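Local coordinates for protein omega-class glutathione S-transferase (Bombyx mori, PDB 3WD6) that binds glutathione and, as a member of the omega family, probably catalyses glutathione transfer and the glutathione-dependent reduction of dehydroascorbate, at residues L30-M35 with Q42-A47; K116-I121 with K163-V168; V123-P128 with L155-E160; P184-L189 with S206-Y211. All blocks are in the same frame, centred on the assembly; numbering follows the deposited sequence.

Contact 1 (L30-M35 with Q42-A47); sequences LRVYNM and QRTILA
Strand 31-34 lays V32 against T44 of helix 42-47, the two short axes passing 9.4 Å apart and running nearly antiparallel, at 151°. The CA atoms of V32 and T44 are 7.8 Å from each other, and N34 with Q42 is the next pair in register. No hydrogen bond joins the segments. Buried side chains make the contact. V32 turns both methyl groups to the helix, and T44 CG2 lies 4.2 Å from each of V32 CG1 and V32 CG2. The two side chains lie alongside each other, pointing opposite ways. I45 leaves the helix to one side, but its end bends in, so that I45 CD1 comes 4.3 Å from V32 CG1. This is the first strand and helix of the beta-alpha-beta unit 31-34, 39-51, 56-60, part of the thioredoxin-like N-terminal domain. The helix covers one face of the sheet, close to the glutathione site. N34 also points to the helix, with N34 OD1 4.2 Å from I45 CG1. Its other amide atom, ND2, is bonded to N59 and to the hydroxyl of Y224. With T44 CG2 anti to the backbone N, the methyl faces the strand. OG1 takes another course and hydrogen-bonds T95 OG1 of helix 92-102. On the opposite side of the strand, R31 NH1 gives a bond of 3.0 Å to Y33 OH, which lies in the guanidinium plane. R31 CG rests over one face of the Y33 ring, toward its rim. R31 also forms a salt bridge with E56.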
# COMPACT_ATOMS: atom_id res chain seq x y z
N LEU A 30 19.78 0.39 -0.31
CA LEU A 30 18.58 0.79 -1.05
C LEU A 30 17.66 1.54 -0.08
O LEU A 30 17.40 1.06 1.04
CB LEU A 30 17.86 -0.43 -1.62
CG LEU A 30 16.74 -0.06 -2.61
CD1 LEU A 30 16.77 -0.95 -3.86
CD2 LEU A 30 15.40 -0.14 -1.94
N ARG A 31 17.20 2.71 -0.51
CA ARG A 31 16.42 3.59 0.35
C ARG A 31 15.04 3.87 -0.22
O ARG A 31 14.89 4.20 -1.42
CB ARG A 31 17.16 4.91 0.55
CG ARG A 31 16.24 6.04 1.04
CD ARG A 31 16.99 7.35 1.13
NE ARG A 31 18.13 7.26 2.03
CZ ARG A 31 18.99 8.26 2.24
NH1 ARG A 31 18.82 9.40 1.59
NH2 ARG A 31 20.01 8.11 3.07
N VAL A 32 14.03 3.79 0.64
CA VAL A 32 12.68 4.15 0.24
C VAL A 32 12.28 5.50 0.83
O VAL A 32 12.29 5.65 2.06
CB VAL A 32 11.64 3.11 0.74
CG1 VAL A 32 10.23 3.44 0.23
CG2 VAL A 32 12.05 1.70 0.33
N TYR A 33 11.92 6.46 -0.03
CA TYR A 33 11.23 7.67 0.45
C TYR A 33 9.76 7.32 0.64
O TYR A 33 9.06 6.95 -0.31
CB TYR A 33 11.43 8.87 -0.51
CG TYR A 33 12.89 9.25 -0.57
CD1 TYR A 33 13.46 10.04 0.42
CD2 TYR A 33 13.73 8.76 -1.57
CE1 TYR A 33 14.80 10.37 0.40
CE2 TYR A 33 15.09 9.08 -1.60
CZ TYR A 33 15.61 9.88 -0.61
OH TYR A 33 16.95 10.20 -0.60
N ASN A 34 9.31 7.41 1.89
CA ASN A 34 8.05 6.81 2.31
C ASN A 34 7.22 7.80 3.12
O ASN A 34 7.75 8.84 3.54
CB ASN A 34 8.41 5.62 3.21
CG ASN A 34 7.21 4.80 3.65
OD1 ASN A 34 6.36 4.41 2.84
ND2 ASN A 34 7.15 4.52 4.96
N MET A 35 5.94 7.50 3.32
CA MET A 35 5.27 7.99 4.52
C MET A 35 4.38 6.89 5.10
O MET A 35 3.68 6.20 4.36
CB MET A 35 4.57 9.33 4.34
CG MET A 35 3.13 9.27 4.02
SD MET A 35 2.01 9.31 5.46
CE MET A 35 0.50 9.63 4.52
N GLN A 42 3.25 1.81 0.70
CA GLN A 42 3.19 0.48 1.34
C GLN A 42 3.47 -0.66 0.35
O GLN A 42 4.08 -1.69 0.70
CB GLN A 42 1.85 0.25 2.05
CG GLN A 42 1.83 -1.02 2.89
CD GLN A 42 0.50 -1.23 3.61
OE1 GLN A 42 -0.44 -0.43 3.45
NE2 GLN A 42 0.41 -2.32 4.40
N ARG A 43 3.02 -0.49 -0.89
CA ARG A 43 3.33 -1.44 -1.96
C ARG A 43 4.82 -1.71 -2.05
O ARG A 43 5.23 -2.87 -2.20
CB ARG A 43 2.84 -0.90 -3.31
CG ARG A 43 1.36 -0.95 -3.48
CD ARG A 43 0.97 -0.14 -4.67
NE ARG A 43 -0.35 -0.50 -5.16
CZ ARG A 43 -0.95 0.08 -6.19
NH1 ARG A 43 -0.33 1.08 -6.83
NH2 ARG A 43 -2.15 -0.35 -6.58
N THR A 44 5.62 -0.65 -1.96
CA THR A 44 7.06 -0.80 -2.10
C THR A 44 7.64 -1.53 -0.88
O THR A 44 8.47 -2.44 -1.03
CB THR A 44 7.73 0.57 -2.32
OG1 THR A 44 7.18 1.19 -3.50
CG2 THR A 44 9.24 0.42 -2.45
N ILE A 45 7.21 -1.15 0.32
CA ILE A 45 7.59 -1.86 1.56
C ILE A 45 7.25 -3.36 1.52
O ILE A 45 8.09 -4.22 1.86
CB ILE A 45 6.84 -1.28 2.79
CG1 ILE A 45 7.00 0.25 2.86
CG2 ILE A 45 7.29 -1.96 4.07
CD1 ILE A 45 8.44 0.70 3.01
N LEU A 46 6.02 -3.69 1.14
CA LEU A 46 5.59 -5.08 1.08
C LEU A 46 6.52 -5.86 0.18
O LEU A 46 7.04 -6.91 0.56
CB LEU A 46 4.15 -5.21 0.56
CG LEU A 46 3.07 -4.61 1.46
CD1 LEU A 46 1.72 -4.68 0.78
CD2 LEU A 46 3.04 -5.30 2.84
N ALA A 47 6.74 -5.34 -1.03
CA ALA A 47 7.58 -6.00 -1.99
C ALA A 47 8.96 -6.23 -1.39
O ALA A 47 9.47 -7.37 -1.38
CB ALA A 47 7.65 -5.19 -3.30

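Contact 2 (K116-I121 with K163-V168); sequences KALDKI and KNRGTV
R165 and D119 form a salt bridge, with R165 NH1 giving a hydrogen bond of 3.2 Å to D119 OD1 at an N-H...O angle of 153°. R165 NH2 reaches the same oxygen, D119 OD1, but that bond is weak at 3.4 Å. Two nitrogens of the guanidinium thus share one carboxylate oxygen. The oxygen lies at the guanidinium edge, near its plane. The flat groups are nearly coplanar, 19° apart, and NH1 approaches OD1 nearly along the C-O bond. R165 NH1 is held a second time, by the backbone O of L170. The other oxygen, D119 OD2, lies close to D171 OD1, so the arginine probably eases the repulsion between the two acids. The pair joins helix 113-125 to the C-terminal end of helix 145-165, both in the helical part of the glutathione transferase fold. The backbones stay wide apart here: the CA atoms of L118 and R165 are 11.5 Å from each other. R165 spans the gap with a chain extended from CG to NE. Its first bend sets CG anti to the carbonyl carbon, beside the backbone N (chi1 -70°), and from there the chain runs out to D119. Replacing it with a leucine would probably leave D119 facing D171 without this counter-charge, and L170 O without this donor. Packing is slight: L118 CB lies 3.7 Å from R165 NH2, also at the guanidinium edge. Directly after R165 the helix stops at G166, whose phi is positive.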
# COMPACT_ATOMS: atom_id res chain seq x y z
N LYS A 116 0.93 -12.82 -15.93
CA LYS A 116 1.40 -11.50 -15.53
C LYS A 116 0.30 -10.47 -15.80
O LYS A 116 -0.04 -9.67 -14.91
CB LYS A 116 2.67 -11.13 -16.31
CG LYS A 116 3.54 -10.08 -15.60
CD LYS A 116 4.78 -9.69 -16.41
CE LYS A 116 5.73 -10.87 -16.62
NZ LYS A 116 7.11 -10.63 -16.08
N ALA A 117 -0.26 -10.50 -17.01
CA ALA A 117 -1.27 -9.52 -17.40
C ALA A 117 -2.46 -9.59 -16.46
O ALA A 117 -2.93 -8.55 -15.97
CB ALA A 117 -1.71 -9.74 -18.84
N LEU A 118 -2.97 -10.81 -16.23
CA LEU A 118 -4.09 -11.03 -15.32
C LEU A 118 -3.83 -10.42 -13.95
O LEU A 118 -4.71 -9.77 -13.37
CB LEU A 118 -4.36 -12.52 -15.17
CG LEU A 118 -5.26 -13.17 -16.22
CD1 LEU A 118 -5.26 -12.36 -17.51
CD2 LEU A 118 -4.85 -14.63 -16.46
N ASP A 119 -2.63 -10.61 -13.42
CA ASP A 119 -2.29 -9.97 -12.16
C ASP A 119 -2.43 -8.46 -12.21
O ASP A 119 -2.99 -7.87 -11.30
CB ASP A 119 -0.89 -10.37 -11.72
CG ASP A 119 -0.90 -11.60 -10.85
OD1 ASP A 119 -1.92 -12.34 -10.88
OD2 ASP A 119 0.10 -11.80 -10.12
N LYS A 120 -1.95 -7.83 -13.28
CA LYS A 120 -2.02 -6.37 -13.38
C LYS A 120 -3.48 -5.91 -13.50
O LYS A 120 -3.87 -4.88 -12.93
CB LYS A 120 -1.18 -5.85 -14.56
CG LYS A 120 0.23 -6.44 -14.63
CD LYS A 120 1.17 -5.55 -15.43
CE LYS A 120 2.64 -5.86 -15.06
NZ LYS A 120 3.61 -4.75 -15.36
N ILE A 121 -4.28 -6.68 -14.24
CA ILE A 121 -5.71 -6.42 -14.33
C ILE A 121 -6.33 -6.44 -12.93
O ILE A 121 -7.01 -5.49 -12.50
CB ILE A 121 -6.40 -7.45 -15.27
CG1 ILE A 121 -5.96 -7.15 -16.72
CG2 ILE A 121 -7.93 -7.43 -15.13
CD1 ILE A 121 -6.30 -8.22 -17.75
N LYS A 163 -11.67 -17.09 -6.11
CA LYS A 163 -12.47 -18.30 -6.20
C LYS A 163 -12.04 -19.16 -7.37
O LYS A 163 -11.80 -20.36 -7.21
CB LYS A 163 -13.96 -17.96 -6.34
CG LYS A 163 -14.87 -19.20 -6.31
CD LYS A 163 -16.34 -18.77 -6.43
CE LYS A 163 -17.26 -19.98 -6.47
NZ LYS A 163 -18.19 -19.89 -7.64
N ASN A 164 -11.94 -18.57 -8.56
CA ASN A 164 -11.57 -19.35 -9.73
C ASN A 164 -10.20 -19.99 -9.59
O ASN A 164 -10.02 -21.13 -9.97
CB ASN A 164 -11.67 -18.52 -11.03
CG ASN A 164 -13.12 -18.21 -11.41
OD1 ASN A 164 -14.04 -18.99 -11.10
ND2 ASN A 164 -13.33 -17.08 -12.08
N ARG A 165 -9.22 -19.25 -9.07
CA ARG A 165 -7.86 -19.78 -8.94
C ARG A 165 -7.78 -20.89 -7.89
O ARG A 165 -6.92 -21.75 -7.97
CB ARG A 165 -6.87 -18.65 -8.62
CG ARG A 165 -6.65 -17.70 -9.78
CD ARG A 165 -6.07 -16.33 -9.35
NE ARG A 165 -5.87 -15.46 -10.52
CZ ARG A 165 -4.79 -14.72 -10.74
NH1 ARG A 165 -3.78 -14.71 -9.86
NH2 ARG A 165 -4.71 -13.97 -11.83
N GLY A 166 -8.67 -20.85 -6.91
CA GLY A 166 -8.75 -21.90 -5.91
C GLY A 166 -7.60 -21.94 -4.91
O GLY A 166 -7.53 -22.87 -4.10
N THR A 167 -6.71 -20.96 -4.96
CA THR A 167 -5.57 -21.00 -4.04
C THR A 167 -5.79 -20.12 -2.80
O THR A 167 -6.81 -19.42 -2.70
CB THR A 167 -4.21 -20.72 -4.74
OG1 THR A 167 -4.26 -19.45 -5.41
CG2 THR A 167 -3.90 -21.81 -5.78
N VAL A 168 -4.85 -20.18 -1.86
CA VAL A 168 -4.97 -19.39 -0.65
C VAL A 168 -4.92 -17.92 -1.02
O VAL A 168 -5.70 -17.10 -0.50
CB VAL A 168 -3.84 -19.73 0.36
CG1 VAL A 168 -3.90 -18.82 1.60
CG2 VAL A 168 -3.91 -21.22 0.75

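Contact 3 (V123-P128 with L155-E160); sequences VEASAP and LDFIQE
Two residues before A125 meets F157 and I158, V123 points away from helix 155-160. Its side chain packs on Y177 and M181 of helix 177-189 instead. The carbonyl O of V123 accepts bonds from both the backbone N and the hydroxyl of S126. A125 follows and points toward the other helix. Its methyl, A125 CB, lies 3.5 Å from F157 CD2 and a little farther from CE2. The approach to the ring is oblique. F157 CG is anti to the backbone N (chi1 180°), which carries the ring out to A125. A125 CB also lies 4.3 Å from I158 CG1. The CA atoms of A125 and I158 are 7.2 Å apart, a close approach consistent with the small alanine side chain. These helices, 113-125, 127-138 and 145-165, belong to the helical bundle of the glutathione transferase fold. S126 lies at the turn between the first two of them. S126 CB touches I158 CD1 at 4.3 Å. The S126 hydroxyl stands beside both the backbone N and the carbonyl carbon (chi1 74°), turned back to the preceding turn. Its bond from S126 OG to V123 O is 2.8 Å long and lies in the carbonyl plane, and Q130 NE2 also bonds to this OG. A127 N bonds to E124 O, and from A127 the next helix sets off.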
# COMPACT_ATOMS: atom_id res chain seq x y z
N VAL A 123 -4.95 -5.89 -10.07
CA VAL A 123 -4.56 -4.67 -9.37
C VAL A 123 -5.41 -3.47 -9.79
O VAL A 123 -5.86 -2.71 -8.93
CB VAL A 123 -3.09 -4.31 -9.60
CG1 VAL A 123 -2.80 -2.93 -9.02
CG2 VAL A 123 -2.19 -5.37 -9.01
N GLU A 124 -5.61 -3.30 -11.10
CA GLU A 124 -6.45 -2.21 -11.63
C GLU A 124 -7.84 -2.34 -11.09
O GLU A 124 -8.46 -1.33 -10.74
CB GLU A 124 -6.56 -2.25 -13.17
CG GLU A 124 -5.91 -1.09 -13.92
CD GLU A 124 -6.29 0.31 -13.39
OE1 GLU A 124 -7.49 0.70 -13.50
OE2 GLU A 124 -5.37 1.03 -12.91
N ALA A 125 -8.34 -3.57 -11.02
CA ALA A 125 -9.65 -3.81 -10.43
C ALA A 125 -9.83 -3.17 -9.03
O ALA A 125 -10.96 -2.94 -8.59
CB ALA A 125 -9.98 -5.32 -10.41
N SER A 126 -8.74 -2.86 -8.32
CA SER A 126 -8.94 -2.23 -7.00
C SER A 126 -9.08 -0.69 -7.00
O SER A 126 -9.27 -0.08 -5.93
CB SER A 126 -7.87 -2.67 -6.01
OG SER A 126 -6.63 -2.03 -6.29
N ALA A 127 -9.01 -0.06 -8.17
CA ALA A 127 -9.15 1.40 -8.24
C ALA A 127 -10.42 1.95 -7.54
O ALA A 127 -10.34 2.94 -6.80
CB ALA A 127 -9.08 1.90 -9.69
N PRO A 128 -11.59 1.32 -7.78
CA PRO A 128 -12.83 1.77 -7.13
C PRO A 128 -12.73 1.72 -5.60
O PRO A 128 -13.36 2.54 -4.90
CB PRO A 128 -13.88 0.76 -7.61
CG PRO A 128 -13.35 0.30 -8.92
CD PRO A 128 -11.85 0.24 -8.75
N LEU A 155 -14.92 -5.57 -5.26
CA LEU A 155 -14.76 -6.71 -4.37
C LEU A 155 -15.23 -8.00 -5.05
O LEU A 155 -14.52 -9.02 -5.00
CB LEU A 155 -15.52 -6.48 -3.07
CG LEU A 155 -15.16 -5.18 -2.34
CD1 LEU A 155 -16.09 -4.97 -1.16
CD2 LEU A 155 -13.70 -5.17 -1.91
N ASP A 156 -16.41 -7.96 -5.69
CA ASP A 156 -16.95 -9.13 -6.37
C ASP A 156 -15.92 -9.71 -7.33
O ASP A 156 -15.67 -10.92 -7.35
CB ASP A 156 -18.23 -8.80 -7.14
CG ASP A 156 -19.40 -8.45 -6.22
OD1 ASP A 156 -19.37 -8.82 -5.03
OD2 ASP A 156 -20.37 -7.81 -6.71
N PHE A 157 -15.34 -8.83 -8.15
CA PHE A 157 -14.43 -9.26 -9.21
C PHE A 157 -13.22 -9.93 -8.58
O PHE A 157 -12.81 -11.02 -9.01
CB PHE A 157 -14.00 -8.06 -10.05
CG PHE A 157 -13.05 -8.41 -11.16
CD1 PHE A 157 -13.54 -8.80 -12.40
CD2 PHE A 157 -11.67 -8.33 -10.98
CE1 PHE A 157 -12.68 -9.11 -13.45
CE2 PHE A 157 -10.80 -8.64 -12.03
CZ PHE A 157 -11.31 -9.03 -13.27
N ILE A 158 -12.66 -9.29 -7.56
CA ILE A 158 -11.46 -9.81 -6.92
C ILE A 158 -11.71 -11.17 -6.24
O ILE A 158 -10.99 -12.14 -6.49
CB ILE A 158 -10.87 -8.79 -5.95
CG1 ILE A 158 -10.45 -7.55 -6.74
CG2 ILE A 158 -9.67 -9.40 -5.22
CD1 ILE A 158 -9.92 -6.41 -5.89
N GLN A 159 -12.76 -11.23 -5.42
CA GLN A 159 -13.16 -12.49 -4.82
C GLN A 159 -13.33 -13.59 -5.86
O GLN A 159 -12.87 -14.71 -5.66
CB GLN A 159 -14.45 -12.33 -4.03
CG GLN A 159 -14.80 -13.53 -3.15
CD GLN A 159 -15.89 -13.18 -2.15
OE1 GLN A 159 -15.72 -13.33 -0.92
NE2 GLN A 159 -17.00 -12.69 -2.67
N GLU A 160 -13.99 -13.27 -6.97
CA GLU A 160 -14.20 -14.27 -8.02
C GLU A 160 -12.86 -14.77 -8.62
O GLU A 160 -12.70 -15.97 -8.86
CB GLU A 160 -15.16 -13.74 -9.11
CG GLU A 160 -15.75 -14.82 -10.06
CD GLU A 160 -16.65 -15.86 -9.33
OE1 GLU A 160 -17.20 -15.55 -8.24
OE2 GLU A 160 -16.83 -16.99 -9.87

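Contact 4 (P184-L189 with S206-Y211); sequences PWFERL and SLLLEY
Two residues before F186, which packs on L208 and Y211, the carbonyl O of P184 is gripped twice by R188. The helical bond comes from R188 N, 3.1 Å from P184 O. The second comes from the side chain, with R188 NH1 3.0 Å from P184 O and an N-H...O angle of 161°. The two donors reach the oxygen from opposite faces of the carbonyl plane. The guanidinium meets the oxygen edge-on, almost in its own plane, so its rotation is likely to be restrained. R188 NH1 also bonds to Q42 OE1, and NH2 bonds to Y37 O. Helix 177-189 is kinked at P184 and W185, then runs on to carry F186 into the contact. Here it packs against the start of helix 206-216, inside the helical C-terminal domain and away from the glutathione site. F186 crosses both of its partners at about a right angle. F186 CE2 lies at the edge of the Y211 ring, near its plane, 4.0 Å from Y211 CE2. From L208, the CD1 methyl comes obliquely to the phenylalanine ring, 4.2 Å from F186 CZ. L208 CG is anti to the backbone N, which aims this branch at F186. All three side chains are buried. Y211 satisfies its hydroxyl on D179 of helix 177-189, so ring and OH both tie the same two helices together. L155 and L162 of helix 145-165 pack on F186 and Y211 respectively.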
# COMPACT_ATOMS: atom_id res chain seq x y z
N PRO A 184 -2.80 -2.90 0.59
CA PRO A 184 -2.94 -1.75 1.50
C PRO A 184 -4.39 -1.29 1.69
O PRO A 184 -4.77 -0.76 2.76
CB PRO A 184 -2.13 -0.65 0.78
CG PRO A 184 -1.11 -1.41 -0.04
CD PRO A 184 -1.85 -2.65 -0.51
N TRP A 185 -5.19 -1.46 0.65
CA TRP A 185 -6.57 -1.00 0.76
C TRP A 185 -7.39 -1.96 1.60
O TRP A 185 -8.22 -1.52 2.39
CB TRP A 185 -7.18 -0.66 -0.60
CG TRP A 185 -6.51 0.56 -1.07
CD1 TRP A 185 -6.86 1.86 -0.78
CD2 TRP A 185 -5.28 0.64 -1.82
NE1 TRP A 185 -5.95 2.73 -1.34
CE2 TRP A 185 -4.98 2.01 -1.99
CE3 TRP A 185 -4.43 -0.31 -2.39
CZ2 TRP A 185 -3.85 2.46 -2.69
CZ3 TRP A 185 -3.31 0.12 -3.10
CH2 TRP A 185 -3.04 1.50 -3.25
N PHE A 186 -7.10 -3.26 1.48
CA PHE A 186 -7.71 -4.20 2.41
C PHE A 186 -7.29 -3.93 3.87
O PHE A 186 -8.12 -4.09 4.79
CB PHE A 186 -7.41 -5.64 1.99
CG PHE A 186 -8.12 -6.05 0.74
CD1 PHE A 186 -9.44 -5.62 0.49
CD2 PHE A 186 -7.49 -6.84 -0.22
CE1 PHE A 186 -10.11 -5.99 -0.68
CE2 PHE A 186 -8.15 -7.22 -1.39
CZ PHE A 186 -9.47 -6.79 -1.62
N GLU A 187 -6.04 -3.53 4.09
CA GLU A 187 -5.59 -3.24 5.44
C GLU A 187 -6.45 -2.12 6.00
O GLU A 187 -6.85 -2.15 7.17
CB GLU A 187 -4.10 -2.84 5.49
CG GLU A 187 -3.58 -2.65 6.93
CD GLU A 187 -2.05 -2.54 7.06
OE1 GLU A 187 -1.57 -1.76 7.91
OE2 GLU A 187 -1.32 -3.25 6.32
N ARG A 188 -6.76 -1.15 5.14
CA ARG A 188 -7.53 0.03 5.53
C ARG A 188 -9.03 -0.27 5.66
O ARG A 188 -9.70 0.28 6.53
CB ARG A 188 -7.27 1.19 4.55
CG ARG A 188 -5.99 2.00 4.88
CD ARG A 188 -5.15 2.32 3.65
NE ARG A 188 -3.88 2.97 4.01
CZ ARG A 188 -2.73 2.32 4.20
NH1 ARG A 188 -2.67 1.01 4.05
NH2 ARG A 188 -1.63 2.99 4.52
N LEU A 189 -9.53 -1.17 4.82
CA LEU A 189 -10.95 -1.54 4.85
C LEU A 189 -11.32 -1.96 6.28
O LEU A 189 -12.42 -1.65 6.77
CB LEU A 189 -11.24 -2.67 3.84
CG LEU A 189 -12.65 -3.25 3.61
CD1 LEU A 189 -12.72 -4.06 2.31
CD2 LEU A 189 -13.14 -4.11 4.79
N SER A 206 -17.49 -14.01 2.45
CA SER A 206 -16.79 -14.89 3.37
C SER A 206 -15.42 -15.33 2.82
O SER A 206 -14.46 -15.48 3.56
CB SER A 206 -17.64 -16.10 3.76
OG SER A 206 -17.50 -17.15 2.82
N LEU A 207 -15.33 -15.54 1.51
CA LEU A 207 -14.06 -15.97 0.95
C LEU A 207 -13.04 -14.83 1.03
O LEU A 207 -11.88 -15.05 1.38
CB LEU A 207 -14.22 -16.43 -0.50
CG LEU A 207 -12.90 -16.92 -1.10
CD1 LEU A 207 -12.42 -18.17 -0.38
CD2 LEU A 207 -13.04 -17.17 -2.61
N LEU A 208 -13.50 -13.62 0.71
CA LEU A 208 -12.63 -12.44 0.77
C LEU A 208 -12.21 -12.12 2.23
O LEU A 208 -11.05 -11.79 2.51
CB LEU A 208 -13.33 -11.25 0.13
CG LEU A 208 -12.47 -10.06 -0.29
CD1 LEU A 208 -11.26 -10.54 -1.08
CD2 LEU A 208 -13.30 -9.09 -1.14
N LEU A 209 -13.16 -12.23 3.15
CA LEU A 209 -12.86 -12.01 4.55
C LEU A 209 -11.85 -13.03 5.07
O LEU A 209 -10.98 -12.70 5.88
CB LEU A 209 -14.14 -12.02 5.37
CG LEU A 209 -14.98 -10.76 5.13
CD1 LEU A 209 -16.44 -10.95 5.55
CD2 LEU A 209 -14.35 -9.59 5.88
N GLU A 210 -11.95 -14.27 4.60
CA GLU A 210 -10.99 -15.31 4.95
C GLU A 210 -9.58 -14.99 4.40
O GLU A 210 -8.57 -15.12 5.11
CB GLU A 210 -11.47 -16.66 4.42
CG GLU A 210 -10.58 -17.85 4.75
CD GLU A 210 -11.04 -19.11 4.02
OE1 GLU A 210 -10.34 -20.17 4.12
OE2 GLU A 210 -12.11 -19.06 3.33
N TYR A 211 -9.54 -14.58 3.14
CA TYR A 211 -8.31 -14.18 2.48
C TYR A 211 -7.64 -13.03 3.23
O TYR A 211 -6.44 -13.02 3.44
CB TYR A 211 -8.63 -13.82 1.02
CG TYR A 211 -7.60 -13.01 0.28
CD1 TYR A 211 -6.46 -13.61 -0.28
CD2 TYR A 211 -7.78 -11.64 0.08
CE1 TYR A 211 -5.53 -12.86 -0.99
CE2 TYR A 211 -6.84 -10.88 -0.63
CZ TYR A 211 -5.73 -11.50 -1.16
OH TYR A 211 -4.81 -10.75 -1.86

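Overall arrangement
Contacts 1 and 4 are fully buried; contacts 2 and 3 lie nearer the surface. Contact 1 belongs to the thioredoxin-like domain, and the others to the helical part. Contacts 2 and 3 hold the same pair, helices 113-125 and 145-165. Their chemistry differs: a salt bridge in contact 2, apolar packing about 11 Å away (centre to centre) in contact 3. Contact 4 adds helices 177-189 and 206-216, and touches contact 3 through a probable hydrogen bond from L208 N to Q159 OE1. Contacts 1 and 4 meet across the domains, where Q42 NE2 bonds to E187 OE2.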